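Local coordinates for protein ABC transporter (Caldanaerobius, PDB 4G68) that probably binds xylo-oligosaccharides outside the cell as the solute-binding component of an ABC transporter that serves xylan utilization, at residues 280-283 against 284-288. Sequence-based numbering, arbitrary orientation.
Sequences MGLT and RDEAT. With XYP (beta-D-xylopyranose), chain D; XYS (alpha-D-xylopyranose), chain B.
T283 and E286 clasp each other at the start of helix 284-292. T283 OG1, held between its own backbone N and carbonyl carbon (chi1 62°), accepts from E286 N at 3.1 Å. The return bond runs from T283 N to E286 OE1, also 3.1 Å and fairly straight at 165°; it meets the carboxylate on its anti side, about 31° out of plane. E286 can reach back because CG lies beside its backbone N and the chain beyond is extended. With A287 N bonded to T283 O at 3.0 Å, the first helical turn closes tightly, and the A287 methyl lies close to that carbonyl oxygen and also touches Y299 on strand 298-300.

Toward the end of the E286 chain the contact loosens. L282 crosses the E286 side chain at about a right angle, L282 CG lying 3.7 Å from both E286 CB and E286 OE1, a glancing touch at a partly exposed place. Here a water donates to both G281 O and E286 OE1, tying the exposed carboxylate to the incoming loop.

R284, the first helical residue, points away from the preceding loop, into buried surroundings among W225, P226, Y299 and F304. Its chain leaves anti to the backbone N and then bends twice. The guanidinium meets a xylose ring oxygen at its edge, R284 NH1 to XYP O5 at 3.0 Å, while NH2 makes a weak bond to XYS O3. D305 forms a salt bridge with NH1, and D285 OD1 lies 2.9 Å from R284 NE in a second salt bridge whose hydrogen bond is weak; together they probably fix the group's rotation. This is a capping box at a helix N-terminus, with the residue just after the N-cap serving the glycan pocket of a periplasmic-binding-protein fold.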
loop_
_atom_site.group_PDB
_atom_site.type_symbol
_atom_site.label_atom_id
_atom_site.label_comp_id
_atom_site.label_asym_id
_atom_site.label_seq_id
_atom_site.Cartn_x
_atom_site.Cartn_y
_atom_site.Cartn_z
ATOM N N MET A 280 6.742 14.426 -11.500
ATOM C CA MET A 280 6.984 13.152 -12.214
ATOM C C MET A 280 8.400 12.670 -11.967
ATOM O O MET A 280 8.693 11.532 -12.156
ATOM C CB MET A 280 6.656 13.284 -13.740
ATOM C CG MET A 280 5.161 13.506 -13.979
ATOM S SD MET A 280 4.673 13.802 -15.718
ATOM C CE MET A 280 5.172 15.493 -15.976
ATOM N N GLY A 281 9.259 13.581 -11.556
ATOM C CA GLY A 281 10.647 13.284 -11.274
ATOM C C GLY A 281 10.910 12.803 -9.865
ATOM O O GLY A 281 12.013 12.373 -9.591
ATOM N N LEU A 282 9.923 12.911 -8.963
ATOM C CA LEU A 282 10.128 12.602 -7.521
ATOM C C LEU A 282 9.634 11.217 -7.134
ATOM O O LEU A 282 8.631 10.755 -7.700
ATOM C CB LEU A 282 9.344 13.610 -6.685
ATOM C CG LEU A 282 10.181 14.750 -6.092
ATOM C CD1 LEU A 282 11.185 15.258 -7.102
ATOM C CD2 LEU A 282 9.303 15.852 -5.526
ATOM N N THR A 283 10.344 10.576 -6.168
ATOM C CA THR A 283 9.995 9.307 -5.624
ATOM C C THR A 283 8.948 9.534 -4.503
ATOM O O THR A 283 8.754 10.650 -4.029
ATOM C CB THR A 283 11.249 8.602 -5.021
ATOM O OG1 THR A 283 11.753 9.405 -3.957
ATOM C CG2 THR A 283 12.376 8.444 -6.088
ATOM N N ARG A 284 8.345 8.442 -4.084
ATOM C CA ARG A 284 7.500 8.447 -2.869
ATOM C C ARG A 284 8.214 9.038 -1.717
ATOM O O ARG A 284 7.651 9.836 -1.016
ATOM C CB ARG A 284 7.056 7.007 -2.551
ATOM C CG ARG A 284 6.024 6.830 -1.405
ATOM C CD ARG A 284 6.769 6.704 -0.055
ATOM N NE ARG A 284 7.627 5.511 -0.087
ATOM C CZ ARG A 284 7.294 4.278 0.340
ATOM N NH1 ARG A 284 6.076 4.028 0.872
ATOM N NH2 ARG A 284 8.218 3.296 0.277
ATOM N N ASP A 285 9.423 8.550 -1.440
ATOM C CA ASP A 285 10.198 9.093 -0.317
ATOM C C ASP A 285 10.444 10.603 -0.392
ATOM O O ASP A 285 10.418 11.324 0.616
ATOM C CB ASP A 285 11.547 8.339 -0.194
ATOM C CG ASP A 285 11.375 6.862 0.245
ATOM O OD1 ASP A 285 10.305 6.432 0.734
ATOM O OD2 ASP A 285 12.331 6.118 0.122
ATOM N N GLU A 286 10.668 11.107 -1.595
ATOM C CA GLU A 286 10.838 12.532 -1.707
ATOM C C GLU A 286 9.547 13.294 -1.474
ATOM O O GLU A 286 9.543 14.412 -0.953
ATOM C CB GLU A 286 11.415 12.906 -3.088
ATOM C CG GLU A 286 12.898 12.517 -3.113
ATOM C CD GLU A 286 13.521 12.425 -4.517
ATOM O OE1 GLU A 286 12.810 12.269 -5.504
ATOM O OE2 GLU A 286 14.803 12.399 -4.599
ATOM N N ALA A 287 8.452 12.692 -1.877
ATOM C CA ALA A 287 7.143 13.340 -1.633
ATOM C C ALA A 287 6.731 13.288 -0.168
ATOM O O ALA A 287 6.189 14.285 0.354
ATOM C CB ALA A 287 6.115 12.647 -2.500
ATOM N N THR A 288 7.013 12.162 0.526
ATOM C CA THR A 288 6.695 12.136 1.996
ATOM C C THR A 288 7.585 13.141 2.721
ATOM O O THR A 288 7.152 13.739 3.691
ATOM C CB THR A 288 6.817 10.743 2.633
ATOM O OG1 THR A 288 8.175 10.292 2.544
ATOM C CG2 THR A 288 5.861 9.715 1.969
HETATM C C1 XYP D . 6.166 0.147 2.408
HETATM C C2 XYP D . 4.971 -0.773 2.674
HETATM C C3 XYP D . 4.750 -1.570 1.369
HETATM C C4 XYP D . 4.466 -0.537 0.302
HETATM C C5 XYP D . 5.643 0.451 0.187
HETATM O O2 XYP D . 5.368 -1.685 3.698
HETATM O O3 XYP D . 3.545 -2.323 1.622
HETATM O O4 XYP D . 4.347 -1.267 -0.924
HETATM O O5 XYP D . 5.798 1.095 1.459
HETATM C C1 XYS B . 9.688 1.880 5.849
HETATM C C2 XYS B . 9.885 1.684 4.327
HETATM C C3 XYS B . 8.594 1.760 3.499
HETATM C C4 XYS B . 7.454 1.004 4.203
HETATM C C5 XYS B . 7.286 1.521 5.630
HETATM O O1 XYS B . 10.564 2.771 6.462
HETATM O O2 XYS B . 10.865 2.444 3.733
HETATM O O3 XYS B . 8.888 1.255 2.248
HETATM O O4 XYS B . 6.265 0.891 3.454
HETATM O O5 XYS B . 8.374 1.962 6.299
HETATM O O HOH W 1 14.147 11.171 -7.856
#